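PDB 5U2P: sugar ABC transporter substrate-binding protein from Treponema pallidum subsp. pallidum, which probably binds a small solute, perhaps a sugar, in the periplasm and delivers it to a membrane-bound ABC importer. Local coordinates for residues I197-G202 with P291-A296; I218-E223 with H411-E416; T259-A264 with K278-I283. One frame throughout, in Å; residues are numbered along the deposited sequence.

Contact 1 of 3, residues I197-G202 with P291-A296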
loop_
_atom_site.group_PDB
_atom_site.type_symbol
_atom_site.label_atom_id
_atom_site.label_comp_id
_atom_site.label_asym_id
_atom_site.label_seq_id
_atom_site.Cartn_x
_atom_site.Cartn_y
_atom_site.Cartn_z
ATOM N N ILE A 197 -13.663 3.551 1.294
ATOM C CA ILE A 197 -13.906 4.501 0.211
ATOM C C ILE A 197 -13.223 3.995 -1.060
ATOM O O ILE A 197 -13.778 4.077 -2.165
ATOM C CB ILE A 197 -13.388 5.920 0.562
ATOM C CG1 ILE A 197 -14.255 6.549 1.660
ATOM C CG2 ILE A 197 -13.364 6.832 -0.686
ATOM C CD1 ILE A 197 -13.698 7.835 2.241
ATOM N N THR A 198 -12.014 3.479 -0.893
ATOM C CA THR A 198 -11.214 3.076 -2.039
ATOM C C THR A 198 -11.904 1.904 -2.738
ATOM O O THR A 198 -11.988 1.857 -3.983
ATOM C CB THR A 198 -9.760 2.712 -1.609
ATOM O OG1 THR A 198 -9.111 3.891 -1.112
ATOM C CG2 THR A 198 -8.951 2.174 -2.798
ATOM N N LYS A 199 -12.419 0.968 -1.952
ATOM C CA LYS A 199 -13.055 -0.214 -2.517
ATOM C C LYS A 199 -14.357 0.108 -3.259
ATOM O O LYS A 199 -14.614 -0.455 -4.309
ATOM C CB LYS A 199 -13.321 -1.251 -1.432
ATOM C CG LYS A 199 -12.074 -1.942 -0.965
ATOM C CD LYS A 199 -12.414 -3.073 -0.010
ATOM C CE LYS A 199 -11.175 -3.759 0.461
ATOM N NZ LYS A 199 -11.457 -5.175 0.853
ATOM N N VAL A 200 -15.177 0.996 -2.718
ATOM C CA VAL A 200 -16.447 1.279 -3.382
ATOM C C VAL A 200 -16.176 2.011 -4.700
ATOM O O VAL A 200 -16.858 1.774 -5.694
ATOM C CB VAL A 200 -17.411 2.087 -2.479
ATOM C CG1 VAL A 200 -16.844 3.459 -2.141
ATOM C CG2 VAL A 200 -18.783 2.198 -3.137
ATOM N N LEU A 201 -15.150 2.856 -4.727
ATOM C CA LEU A 201 -14.843 3.644 -5.930
ATOM C C LEU A 201 -14.039 2.889 -6.991
ATOM O O LEU A 201 -14.106 3.223 -8.173
ATOM C CB LEU A 201 -14.080 4.918 -5.559
ATOM C CG LEU A 201 -14.860 5.968 -4.759
ATOM C CD1 LEU A 201 -13.939 7.113 -4.376
ATOM C CD2 LEU A 201 -16.083 6.485 -5.518
ATOM N N GLY A 202 -13.277 1.888 -6.582
ATOM C CA GLY A 202 -12.408 1.183 -7.511
ATOM C C GLY A 202 -11.151 1.950 -7.899
ATOM O O GLY A 202 -10.932 3.080 -7.466
ATOM N N PRO A 291 -15.076 -6.709 5.905
ATOM C CA PRO A 291 -16.314 -6.590 5.120
ATOM C C PRO A 291 -17.091 -5.308 5.422
ATOM O O PRO A 291 -18.081 -5.337 6.158
ATOM C CB PRO A 291 -17.104 -7.826 5.541
ATOM C CG PRO A 291 -16.689 -8.058 6.961
ATOM C CD PRO A 291 -15.241 -7.631 7.048
ATOM N N ILE A 292 -16.644 -4.203 4.832
ATOM C CA ILE A 292 -17.150 -2.872 5.159
ATOM C C ILE A 292 -17.832 -2.245 3.953
ATOM O O ILE A 292 -18.382 -1.148 4.043
ATOM C CB ILE A 292 -16.005 -1.951 5.657
ATOM C CG1 ILE A 292 -16.568 -0.701 6.341
ATOM C CG2 ILE A 292 -15.054 -1.608 4.514
ATOM C CD1 ILE A 292 -15.519 0.127 7.049
ATOM N N THR A 293 -17.772 -2.943 2.820
ATOM C CA THR A 293 -18.509 -2.547 1.620
ATOM C C THR A 293 -19.153 -3.770 0.987
ATOM O O THR A 293 -18.738 -4.898 1.252
ATOM C CB THR A 293 -17.605 -1.866 0.568
ATOM O OG1 THR A 293 -16.695 -2.825 0.005
ATOM C CG2 THR A 293 -16.817 -0.725 1.189
ATOM N N GLU A 294 -20.147 -3.547 0.132
ATOM C CA GLU A 294 -20.849 -4.648 -0.514
ATOM C C GLU A 294 -19.887 -5.517 -1.331
ATOM O O GLU A 294 -20.103 -6.718 -1.486
ATOM C CB GLU A 294 -21.983 -4.114 -1.407
ATOM C CG GLU A 294 -21.592 -3.703 -2.845
ATOM C CD GLU A 294 -20.731 -2.447 -2.911
ATOM O OE1 GLU A 294 -20.719 -1.670 -1.932
ATOM O OE2 GLU A 294 -20.070 -2.233 -3.953
ATOM N N ASN A 295 -18.818 -4.902 -1.829
ATOM C CA ASN A 295 -17.878 -5.574 -2.725
ATOM C C ASN A 295 -16.519 -5.870 -2.088
ATOM O O ASN A 295 -15.576 -6.200 -2.790
ATOM C CB ASN A 295 -17.669 -4.725 -3.983
ATOM C CG ASN A 295 -16.927 -3.422 -3.701
ATOM O OD1 ASN A 295 -16.806 -2.989 -2.556
ATOM N ND2 ASN A 295 -16.433 -2.791 -4.754
ATOM N N ALA A 296 -16.430 -5.774 -0.763
ATOM C CA ALA A 296 -15.154 -5.873 -0.042
ATOM C C ALA A 296 -14.283 -7.073 -0.440
ATOM O O ALA A 296 -13.055 -6.985 -0.404
ATOM C CB ALA A 296 -15.418 -5.914 1.466
#
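Lys199 and the Asn295-Ala296 corner of the facing loop are joined by two hydrogen bonds that run in opposite directions. In the first, Lys199 NZ donates to Ala296 O at 2.7 Å; the ammonium lies in the carbonyl plane, on a lone pair of the oxygen. In the second, the backbone oxygen of the same lysine is the acceptor: Asn295 ND2 reaches Lys199 O at 3.0 Å, and the N-H...O angle of 168° makes this bond nearly straight. The acceptor sits close to the plane of the asparagine amide, whereas the donor stands well above the lysine carbonyl plane, 51° out of it.

The amide is also held at its other end. Thr293 OG1 donates to Asn295 OD1 at 2.6 Å, nearly along the C=O axis, so oxygen and nitrogen have separate partners and the flip state of the group is defined. Asn295 CG lies between its backbone N and carbonyl carbon (chi1 68°), which folds the amide back toward Thr293 and the helix.

Packing follows the lysine stem. At the base of the side chain, Lys199 CB is 4.0 Å from Thr293 OG1. Beyond CG the chain is extended, passing alongside the loop, with Lys199 CD 3.9 Å from Ala296 CA. Lys199 NZ also makes a weak hydrogen bond to Val299 O, and the side chain touches Val289 and Thr301. Val200 adds a looser contact beside Asn295.

Residues 293-296 form a type I beta turn, closed by Ala296 N to Thr293 O at 3.2 Å. This turn, with Thr293 and Asn295 linked by their side chains, lies in the connection between strands 285-288 and 300-303 and is docked on helix 191-214, a helix-to-loop junction within one lobe of a solute-binding protein fold.

Contact 2 of 3, residues I218-E223 with H411-E416; sequences IDWTHE and HRAQTE
Trp220 and Gln414 bring an Asx turn, at the start of the 3-10 segment 220-222, against helix 406-417 near the end of the modelled chain. The turn is defined by Asp219 OD1, which accepts from Thr221 N at 3.1 Å and from Thr221 OG1 at 2.6 Å. Both donors approach from the same face of the carboxylate.

One hydrogen bond crosses the contact: Trp220 N donates to Gln414 OE1 at 2.9 Å, with an N-H...O angle of 161°. The donor is well above the amide carbonyl plane, not on a lone pair. Gln414 starts with CG anti to its backbone N and then bends at chi2, which lays its amide beside the turn.

The flat polar groups also stack: the glutamine amide and the Asp219 carboxylate are 4° from parallel, and Gln414 CD lies 3.3 Å from Asp219 OD1. The nearby NE2 does not make a hydrogen bond to that oxygen.

Apolar contacts come from two CH-pi interactions. Ala413 CB sits over one face of the indole, 3.9 Å from the centroid of the five-membered ring, while Ile218 CD1 covers the opposite face. Phe395 meets the same indole edge-to-face, tying this outer corner of the lobe to the chain leading into the terminal helix. The second involves His411, which, its ND1 bonded to His407 O, offers a ring face to Thr221: the methyl carbon CG2 stands 3.8 Å from the imidazole centroid and 6° off the ring normal.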
loop_
_atom_site.group_PDB
_atom_site.type_symbol
_atom_site.label_atom_id
_atom_site.label_comp_id
_atom_site.label_asym_id
_atom_site.label_seq_id
_atom_site.Cartn_x
_atom_site.Cartn_y
_atom_site.Cartn_z
ATOM N N ILE A 218 -13.131 19.374 -5.973
ATOM C CA ILE A 218 -14.109 18.466 -5.381
ATOM C C ILE A 218 -15.245 19.231 -4.709
ATOM O O ILE A 218 -15.027 20.290 -4.124
ATOM C CB ILE A 218 -13.451 17.525 -4.353
ATOM C CG1 ILE A 218 -14.438 16.447 -3.892
ATOM C CG2 ILE A 218 -12.898 18.295 -3.159
ATOM C CD1 ILE A 218 -13.743 15.284 -3.213
ATOM N N ASP A 219 -16.457 18.696 -4.833
ATOM C CA ASP A 219 -17.588 19.122 -4.009
ATOM C C ASP A 219 -18.131 17.908 -3.253
ATOM O O ASP A 219 -18.774 17.034 -3.850
ATOM C CB ASP A 219 -18.683 19.768 -4.865
ATOM C CG ASP A 219 -19.788 20.394 -4.026
ATOM O OD1 ASP A 219 -20.067 19.877 -2.920
ATOM O OD2 ASP A 219 -20.377 21.403 -4.468
ATOM N N TRP A 220 -17.843 17.844 -1.956
ATOM C CA TRP A 220 -18.152 16.661 -1.160
ATOM C C TRP A 220 -19.640 16.316 -1.151
ATOM O O TRP A 220 -19.990 15.147 -0.984
ATOM C CB TRP A 220 -17.625 16.831 0.279
ATOM C CG TRP A 220 -16.108 16.704 0.327
ATOM C CD1 TRP A 220 -15.200 17.722 0.388
ATOM C CD2 TRP A 220 -15.341 15.493 0.266
ATOM N NE1 TRP A 220 -13.921 17.223 0.370
ATOM C CE2 TRP A 220 -13.978 15.857 0.302
ATOM C CE3 TRP A 220 -15.674 14.137 0.193
ATOM C CZ2 TRP A 220 -12.953 14.915 0.271
ATOM C CZ3 TRP A 220 -14.653 13.204 0.157
ATOM C CH2 TRP A 220 -13.311 13.598 0.191
ATOM N N THR A 221 -20.517 17.298 -1.354
ATOM C CA THR A 221 -21.952 17.021 -1.305
ATOM C C THR A 221 -22.415 16.284 -2.550
ATOM O O THR A 221 -23.556 15.830 -2.635
ATOM C CB THR A 221 -22.774 18.314 -1.133
ATOM O OG1 THR A 221 -22.491 19.216 -2.206
ATOM C CG2 THR A 221 -22.430 18.975 0.193
ATOM N N HIS A 222 -21.531 16.174 -3.529
ATOM C CA HIS A 222 -21.822 15.385 -4.706
ATOM C C HIS A 222 -21.319 13.932 -4.528
ATOM O O HIS A 222 -21.627 13.058 -5.348
ATOM C CB HIS A 222 -21.196 16.067 -5.930
ATOM C CG HIS A 222 -21.719 17.456 -6.175
ATOM N ND1 HIS A 222 -21.900 18.370 -5.162
ATOM C CD2 HIS A 222 -22.094 18.092 -7.317
ATOM C CE1 HIS A 222 -22.369 19.502 -5.660
ATOM N NE2 HIS A 222 -22.494 19.356 -6.966
ATOM N N GLU A 223 -20.568 13.661 -3.461
ATOM C CA GLU A 223 -19.936 12.342 -3.311
ATOM C C GLU A 223 -20.875 11.321 -2.679
ATOM O O GLU A 223 -20.550 10.727 -1.650
ATOM C CB GLU A 223 -18.648 12.452 -2.477
ATOM C CG GLU A 223 -17.620 13.428 -3.053
ATOM C CD GLU A 223 -17.020 12.958 -4.372
ATOM O OE1 GLU A 223 -16.555 13.816 -5.147
ATOM O OE2 GLU A 223 -17.010 11.737 -4.635
ATOM N N HIS A 411 -21.550 17.641 4.122
ATOM C CA HIS A 411 -21.706 19.092 4.149
ATOM C C HIS A 411 -20.589 19.740 4.949
ATOM O O HIS A 411 -20.067 20.790 4.572
ATOM C CB HIS A 411 -23.053 19.487 4.751
ATOM C CG HIS A 411 -24.152 19.552 3.748
ATOM N ND1 HIS A 411 -24.922 18.461 3.418
ATOM C CD2 HIS A 411 -24.600 20.578 2.989
ATOM C CE1 HIS A 411 -25.811 18.817 2.506
ATOM N NE2 HIS A 411 -25.630 20.092 2.224
ATOM N N ARG A 412 -20.240 19.117 6.064
ATOM C CA ARG A 412 -19.216 19.663 6.939
ATOM C C ARG A 412 -17.886 19.662 6.195
ATOM O O ARG A 412 -17.131 20.632 6.253
ATOM C CB ARG A 412 -19.112 18.862 8.235
ATOM C CG ARG A 412 -20.219 19.121 9.253
ATOM C CD ARG A 412 -19.978 18.373 10.565
ATOM N NE ARG A 412 -21.056 18.605 11.530
ATOM C CZ ARG A 412 -21.353 17.797 12.548
ATOM N NH1 ARG A 412 -20.662 16.685 12.747
ATOM N NH2 ARG A 412 -22.353 18.092 13.371
ATOM N N ALA A 413 -17.612 18.574 5.478
ATOM C CA ALA A 413 -16.385 18.481 4.685
ATOM C C ALA A 413 -16.317 19.620 3.672
ATOM O O ALA A 413 -15.270 20.237 3.490
ATOM C CB ALA A 413 -16.298 17.130 3.977
ATOM N N GLN A 414 -17.445 19.909 3.034
ATOM C CA GLN A 414 -17.488 20.925 1.987
ATOM C C GLN A 414 -17.421 22.326 2.581
ATOM O O GLN A 414 -16.884 23.240 1.959
ATOM C CB GLN A 414 -18.752 20.756 1.139
ATOM C CG GLN A 414 -18.840 21.676 -0.073
ATOM C CD GLN A 414 -17.759 21.406 -1.110
ATOM O OE1 GLN A 414 -16.986 20.463 -0.998
ATOM N NE2 GLN A 414 -17.712 22.241 -2.130
ATOM N N THR A 415 -17.956 22.489 3.787
ATOM C CA THR A 415 -17.939 23.783 4.459
ATOM C C THR A 415 -16.510 24.160 4.831
ATOM O O THR A 415 -16.113 25.320 4.728
ATOM C CB THR A 415 -18.837 23.762 5.710
ATOM O OG1 THR A 415 -20.200 23.624 5.293
ATOM C CG2 THR A 415 -18.695 25.040 6.526
ATOM N N GLU A 416 -15.734 23.167 5.249
ATOM C CA GLU A 416 -14.346 23.396 5.607
ATOM C C GLU A 416 -13.509 23.664 4.361
ATOM O O GLU A 416 -12.479 24.332 4.431
ATOM C CB GLU A 416 -13.792 22.199 6.376
ATOM C CG GLU A 416 -13.075 22.576 7.661
ATOM C CD GLU A 416 -11.720 23.209 7.410
ATOM O OE1 GLU A 416 -11.666 24.449 7.250
ATOM O OE2 GLU A 416 -10.711 22.468 7.374
#

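Contact 3 of 3, residues T259-A264 with K278-I283; sequences TRDRIA and KERPGI
Arg280 uses a single terminal nitrogen to hold two oxygens of the 259-264 segment. Arg280 NH1 donates to Thr259 O at 2.9 Å and, in a salt bridge, to Asp261 OD1, also at 2.9 Å; both bonds are moderately bent. Both acceptors lie at the guanidinium edge, near its plane, but each is approached from above its own carbonyl or carboxylate plane. Only NH1 bonds the carboxylate directly, and the planes of the two charged groups are 41° apart, so the pairing is neither two-pronged nor flat. Instead, a water bridges the other terminal nitrogen, NH2, to Asp261 OD2.

CG anti to N (chi1 -176°) and an extended chain to NE carry the arginine past Thr259, whose CG2 packs 3.7 Å from Arg280 CB and 3.7 Å from Glu279 CG. A second water joins Thr259 OG1, which also bonds Ile255 O, to Glu279 OE2. Ile283 CG1 lies over the centre of one guanidinium face.

Asp261, with positive phi, is the C-prime residue of the Schellman motif ending helix 251-258. The contact thus clips that helix end, just before strand 263-267, to the turn that follows helix 270-279 and leads into strand 285-288.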
loop_
_atom_site.group_PDB
_atom_site.type_symbol
_atom_site.label_atom_id
_atom_site.label_comp_id
_atom_site.label_asym_id
_atom_site.label_seq_id
_atom_site.Cartn_x
_atom_site.Cartn_y
_atom_site.Cartn_z
ATOM N N THR A 259 -0.840 -8.354 22.108
ATOM C CA THR A 259 -0.070 -9.507 22.561
ATOM C C THR A 259 -0.460 -9.912 23.971
ATOM O O THR A 259 -0.014 -10.958 24.447
ATOM C CB THR A 259 1.466 -9.270 22.499
ATOM O OG1 THR A 259 1.854 -8.135 23.289
ATOM C CG2 THR A 259 1.914 -9.054 21.076
ATOM N N ARG A 260 -1.265 -9.079 24.647
ATOM C CA ARG A 260 -1.816 -9.412 25.971
ATOM C C ARG A 260 -3.305 -9.796 25.924
ATOM O O ARG A 260 -4.008 -9.773 26.938
ATOM C CB ARG A 260 -1.593 -8.245 26.932
ATOM C CG ARG A 260 -0.136 -8.075 27.318
ATOM C CD ARG A 260 0.159 -6.755 27.974
ATOM N NE ARG A 260 1.532 -6.692 28.444
ATOM C CZ ARG A 260 2.603 -6.588 27.660
ATOM N NH1 ARG A 260 2.481 -6.528 26.343
ATOM N NH2 ARG A 260 3.815 -6.558 28.207
ATOM N N ASP A 261 -3.764 -10.182 24.744
ATOM C CA ASP A 261 -5.130 -10.666 24.533
ATOM C C ASP A 261 -6.174 -9.615 24.931
ATOM O O ASP A 261 -7.266 -9.955 25.397
ATOM C CB ASP A 261 -5.392 -11.976 25.316
ATOM C CG ASP A 261 -4.597 -13.172 24.800
ATOM O OD1 ASP A 261 -3.907 -13.093 23.765
ATOM O OD2 ASP A 261 -4.690 -14.234 25.442
ATOM N N ARG A 262 -5.851 -8.336 24.742
ATOM C CA ARG A 262 -6.784 -7.256 25.087
ATOM C C ARG A 262 -7.498 -6.683 23.859
ATOM O O ARG A 262 -8.338 -5.779 23.991
ATOM C CB ARG A 262 -6.045 -6.143 25.823
ATOM C CG ARG A 262 -5.558 -6.536 27.170
ATOM C CD ARG A 262 -4.624 -5.504 27.719
ATOM N NE ARG A 262 -4.046 -5.984 28.961
ATOM C CZ ARG A 262 -3.077 -5.375 29.633
ATOM N NH1 ARG A 262 -2.550 -4.245 29.185
ATOM N NH2 ARG A 262 -2.621 -5.926 30.746
ATOM N N ILE A 263 -7.163 -7.214 22.680
ATOM C CA ILE A 263 -7.786 -6.827 21.405
ATOM C C ILE A 263 -8.164 -8.040 20.543
ATOM O O ILE A 263 -7.311 -8.855 20.185
ATOM C CB ILE A 263 -6.842 -5.969 20.543
ATOM C CG1 ILE A 263 -6.358 -4.750 21.308
ATOM C CG2 ILE A 263 -7.537 -5.567 19.206
ATOM C CD1 ILE A 263 -5.293 -3.970 20.546
ATOM N N ALA A 264 -9.427 -8.119 20.157
ATOM C CA ALA A 264 -9.906 -9.237 19.349
ATOM C C ALA A 264 -9.504 -9.078 17.899
ATOM O O ALA A 264 -9.038 -10.032 17.264
ATOM C CB ALA A 264 -11.417 -9.356 19.457
ATOM N N LYS A 278 6.280 -10.561 15.817
ATOM C CA LYS A 278 7.675 -10.441 16.245
ATOM C C LYS A 278 7.730 -10.364 17.770
ATOM O O LYS A 278 8.573 -10.992 18.417
ATOM C CB LYS A 278 8.329 -9.210 15.626
ATOM C CG LYS A 278 9.800 -9.056 15.970
ATOM C CD LYS A 278 10.409 -7.825 15.314
ATOM C CE LYS A 278 11.927 -7.872 15.333
ATOM N NZ LYS A 278 12.519 -6.605 14.826
ATOM N N GLU A 279 6.790 -9.629 18.343
ATOM C CA GLU A 279 6.742 -9.413 19.797
ATOM C C GLU A 279 6.274 -10.657 20.550
ATOM O O GLU A 279 6.728 -10.913 21.679
ATOM C CB GLU A 279 5.830 -8.234 20.116
ATOM C CG GLU A 279 5.474 -8.054 21.600
ATOM C CD GLU A 279 6.630 -7.561 22.450
ATOM O OE1 GLU A 279 7.699 -7.218 21.879
ATOM O OE2 GLU A 279 6.456 -7.525 23.694
ATOM N N ARG A 280 5.354 -11.408 19.946
ATOM C CA ARG A 280 4.837 -12.653 20.525
ATOM C C ARG A 280 4.742 -13.758 19.454
ATOM O O ARG A 280 3.700 -13.962 18.842
ATOM C CB ARG A 280 3.483 -12.436 21.172
ATOM C CG ARG A 280 2.914 -13.652 21.892
ATOM C CD ARG A 280 1.605 -13.361 22.595
ATOM N NE ARG A 280 0.824 -14.585 22.772
ATOM C CZ ARG A 280 -0.435 -14.638 23.198
ATOM N NH1 ARG A 280 -1.100 -13.530 23.533
ATOM N NH2 ARG A 280 -1.036 -15.817 23.292
ATOM N N PRO A 281 5.846 -14.468 19.231
ATOM C CA PRO A 281 5.967 -15.392 18.094
ATOM C C PRO A 281 4.921 -16.497 18.069
ATOM O O PRO A 281 4.574 -16.998 16.998
ATOM C CB PRO A 281 7.364 -15.988 18.282
ATOM C CG PRO A 281 8.117 -14.988 19.065
ATOM C CD PRO A 281 7.135 -14.240 19.908
ATOM N N GLY A 282 4.415 -16.872 19.235
ATOM C CA GLY A 282 3.463 -17.958 19.297
ATOM C C GLY A 282 2.023 -17.527 19.162
ATOM O O GLY A 282 1.125 -18.350 19.314
ATOM N N ILE A 283 1.773 -16.250 18.887
ATOM C CA ILE A 283 0.397 -15.808 18.817
ATOM C C ILE A 283 -0.263 -16.382 17.559
ATOM O O ILE A 283 0.375 -16.554 16.529
ATOM C CB ILE A 283 0.291 -14.263 18.849
ATOM C CG1 ILE A 283 -1.142 -13.834 19.169
ATOM C CG2 ILE A 283 0.798 -13.659 17.571
ATOM C CD1 ILE A 283 -1.254 -12.385 19.585
HETATM O O HOH W 1 4.109 -8.250 24.702
HETATM O O HOH W 2 -3.045 -16.118 25.480
HETATM O O HOH W 3 -4.283 -15.700 22.691
#

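In the fold
All three contacts belong to the lobe built round the sheet that includes strands 138-145, 263-267, 285-288 and 300-303. Contacts 1 and 2 share a neighbourhood, with centres about 20 Å apart and nearest atoms about 5 Å apart: residues 197-202 lie on helix 191-214, and 218-223 follow the end of that helix. Their segments alternate along the chain. Contact 3 is local in sequence, falling between the two segments of contact 1 and of contact 2, and lies apart, its centre about 29 Å from that of contact 1 and about 40 Å from that of contact 2. Contact 1 is the most central, about 16 Å from the chain centre, against 26 and 24 Å for contacts 2 and 3.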